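Local coordinates for protein cystathionine gamma-synthase (Xanthomonas oryzae pv. oryzae KACC 10331, PDB 6LGO) that probably makes or cleaves cystathionine in sulfur amino acid metabolism, using pyridoxal 5'-phosphate as cofactor, at residues M311-E316 with G369-S374. The protein carries 1 engineered substitution. Numbering follows the deposited sequence.
Sequences MSFELE and GLLRLS. With EBO ((2~{S})-2-azanyl-4-[(3~{S})-3-[(~{E})-[2-methyl-3-oxidanyl-5-(phosphonomethyl)pyridin-4-yl]methylideneamino]-4-oxidanyl-4-oxidanylidene-butyl]sulfanyl-butanoic acid), chain E.
F313 sets its ring against L371 and L373 on one face of an antiparallel strand pair, part of the small C-terminal sheet of this fold type I PLP enzyme. Its first torsion, 72°, sets CG between the backbone N and carbonyl carbon and swings the ring over the partner strand. The CB of L371 then sits over one ring face, toward the rim, in a CH-pi contact 4.2 Å from the F313 centroid. L373 fits into the hollow between F313 and M311: its CG meets the ring edge at CE1, while its CB packs on CG of M311. At the other end, CD2 of L315 reaches CD1 of L371, so L371 lies between F313 and L315. The M311 side chain also packs on helix 259-277, against A270, I273, A274 and L277, and F325 meets the F313 ring edge-to-face.

Two reciprocal pairs of backbone hydrogen bonds, M311 with L373 and F313 with L371, join the strands; the shortest, L373 N to M311 O, is 2.7 Å. On the reverse face S312 and R372 form the non-hydrogen-bonded pair, their CB atoms 4.1 Å apart. CD1 of L370 tucks in beside S312 OG, which is hydrogen-bonded to P160 O. R372 leaves this face toward the active site, where its guanidinium grips the ligand carboxylate with two nearly straight bonds: NH2 to O5 of EBO at 3.0 Å, and NH1 to O6 of EBO at 2.8 Å.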
# COMPACT_ATOMS: atom_id res chain seq x y z
N MET A 311 31.84 -4.23 -2.83
CA MET A 311 33.21 -4.48 -3.31
C MET A 311 33.16 -4.78 -4.80
O MET A 311 32.10 -5.26 -5.35
CB MET A 311 33.88 -5.65 -2.58
CG MET A 311 33.18 -6.97 -2.79
SD MET A 311 34.08 -8.29 -1.83
CE MET A 311 33.60 -7.86 -0.17
N SER A 312 34.27 -4.55 -5.45
CA SER A 312 34.38 -4.93 -6.88
C SER A 312 35.72 -5.61 -7.12
O SER A 312 36.52 -5.77 -6.16
CB SER A 312 34.01 -3.74 -7.75
OG SER A 312 34.97 -2.76 -7.53
N PHE A 313 35.78 -6.33 -8.22
CA PHE A 313 36.90 -7.25 -8.49
C PHE A 313 37.02 -7.45 -10.01
O PHE A 313 36.09 -7.14 -10.71
CB PHE A 313 36.78 -8.54 -7.67
CG PHE A 313 35.68 -9.44 -8.15
CD1 PHE A 313 34.38 -9.22 -7.73
CD2 PHE A 313 35.94 -10.44 -9.05
CE1 PHE A 313 33.36 -10.04 -8.13
CE2 PHE A 313 34.91 -11.25 -9.46
CZ PHE A 313 33.63 -11.05 -9.00
N GLU A 314 38.22 -7.87 -10.43
CA GLU A 314 38.65 -8.12 -11.82
C GLU A 314 39.10 -9.59 -11.81
O GLU A 314 39.89 -9.99 -10.97
CB GLU A 314 39.73 -7.14 -12.28
CG GLU A 314 39.35 -6.10 -13.33
CD GLU A 314 39.80 -4.64 -13.04
OE1 GLU A 314 39.45 -3.75 -13.82
OE2 GLU A 314 40.51 -4.36 -12.03
N LEU A 315 38.49 -10.37 -12.67
CA LEU A 315 38.83 -11.78 -12.94
C LEU A 315 40.01 -11.84 -13.93
O LEU A 315 40.11 -10.95 -14.77
CB LEU A 315 37.56 -12.35 -13.57
CG LEU A 315 36.82 -13.42 -12.80
CD1 LEU A 315 37.11 -13.43 -11.34
CD2 LEU A 315 35.35 -13.33 -13.09
N GLU A 316 40.87 -12.85 -13.82
CA GLU A 316 41.79 -13.33 -14.90
C GLU A 316 40.89 -13.85 -16.02
O GLU A 316 39.82 -14.37 -15.64
CB GLU A 316 42.64 -14.47 -14.32
CG GLU A 316 44.11 -14.23 -14.04
CD GLU A 316 44.69 -12.86 -13.75
OE1 GLU A 316 44.94 -12.49 -12.56
OE2 GLU A 316 45.00 -12.23 -14.75
N GLY A 369 36.25 -5.32 -17.58
CA GLY A 369 36.27 -6.59 -16.82
C GLY A 369 35.70 -6.42 -15.40
O GLY A 369 35.51 -7.41 -14.71
N LEU A 370 35.36 -5.21 -14.97
CA LEU A 370 35.04 -5.00 -13.52
C LEU A 370 33.64 -5.55 -13.22
O LEU A 370 32.71 -5.25 -13.97
CB LEU A 370 35.16 -3.52 -13.16
CG LEU A 370 35.04 -3.23 -11.66
CD1 LEU A 370 36.28 -3.69 -10.89
CD2 LEU A 370 34.75 -1.76 -11.39
N LEU A 371 33.57 -6.39 -12.18
CA LEU A 371 32.31 -6.81 -11.50
C LEU A 371 32.21 -6.17 -10.12
O LEU A 371 33.24 -6.05 -9.43
CB LEU A 371 32.26 -8.34 -11.48
CG LEU A 371 32.19 -8.95 -12.89
CD1 LEU A 371 32.43 -10.45 -12.79
CD2 LEU A 371 30.86 -8.60 -13.61
N ARG A 372 30.99 -5.75 -9.77
CA ARG A 372 30.62 -5.18 -8.46
C ARG A 372 29.64 -6.09 -7.73
O ARG A 372 28.66 -6.51 -8.34
CB ARG A 372 30.02 -3.80 -8.63
CG ARG A 372 29.84 -3.03 -7.35
CD ARG A 372 29.05 -1.77 -7.64
NE ARG A 372 27.63 -2.07 -7.83
CZ ARG A 372 26.67 -1.19 -8.14
NH1 ARG A 372 26.99 0.09 -8.33
NH2 ARG A 372 25.41 -1.63 -8.27
N LEU A 373 29.93 -6.38 -6.46
CA LEU A 373 29.04 -7.19 -5.62
C LEU A 373 28.37 -6.27 -4.62
O LEU A 373 29.09 -5.42 -4.04
CB LEU A 373 29.87 -8.19 -4.84
CG LEU A 373 30.59 -9.24 -5.65
CD1 LEU A 373 31.34 -10.20 -4.70
CD2 LEU A 373 29.57 -9.99 -6.51
N SER A 374 27.04 -6.39 -4.48
CA SER A 374 26.29 -5.89 -3.31
C SER A 374 26.00 -7.12 -2.47
O SER A 374 25.16 -7.92 -2.85
CB SER A 374 25.01 -5.18 -3.65
OG SER A 374 24.39 -4.62 -2.48
O6 EBO E . 25.00 2.02 -8.83
C15 EBO E . 23.77 1.65 -8.81
O5 EBO E . 23.38 0.48 -8.90
C8 EBO E . 22.62 2.57 -8.70
C9 EBO E . 21.58 2.56 -9.90
C10 EBO E . 22.13 2.10 -11.29
S EBO E . 20.75 2.24 -12.29
C11 EBO E . 21.61 2.60 -13.73
C12 EBO E . 20.72 2.34 -14.89
C13 EBO E . 19.60 3.29 -15.21
C14 EBO E . 19.99 4.72 -15.39
O4 EBO E . 20.17 5.42 -14.41
O3 EBO E . 20.08 5.27 -16.48
N2 EBO E . 19.09 2.64 -16.41
N1 EBO E . 23.14 3.85 -8.13
C7 EBO E . 22.45 4.82 -7.75
C3 EBO E . 22.98 5.98 -7.03
C2 EBO E . 24.26 5.88 -6.43
O7 EBO E . 25.06 4.76 -6.53
C4 EBO E . 22.14 7.20 -6.87
C6 EBO E . 20.67 7.51 -7.24
P EBO E . 18.96 6.71 -7.21
O2 EBO E . 17.93 6.42 -6.17
O1 EBO E . 18.08 7.74 -8.03
O EBO E . 18.82 5.48 -8.18
C5 EBO E . 22.96 8.22 -6.19
N EBO E . 24.18 8.18 -5.60
C1 EBO E . 24.83 7.03 -5.74
C EBO E . 26.15 6.74 -5.15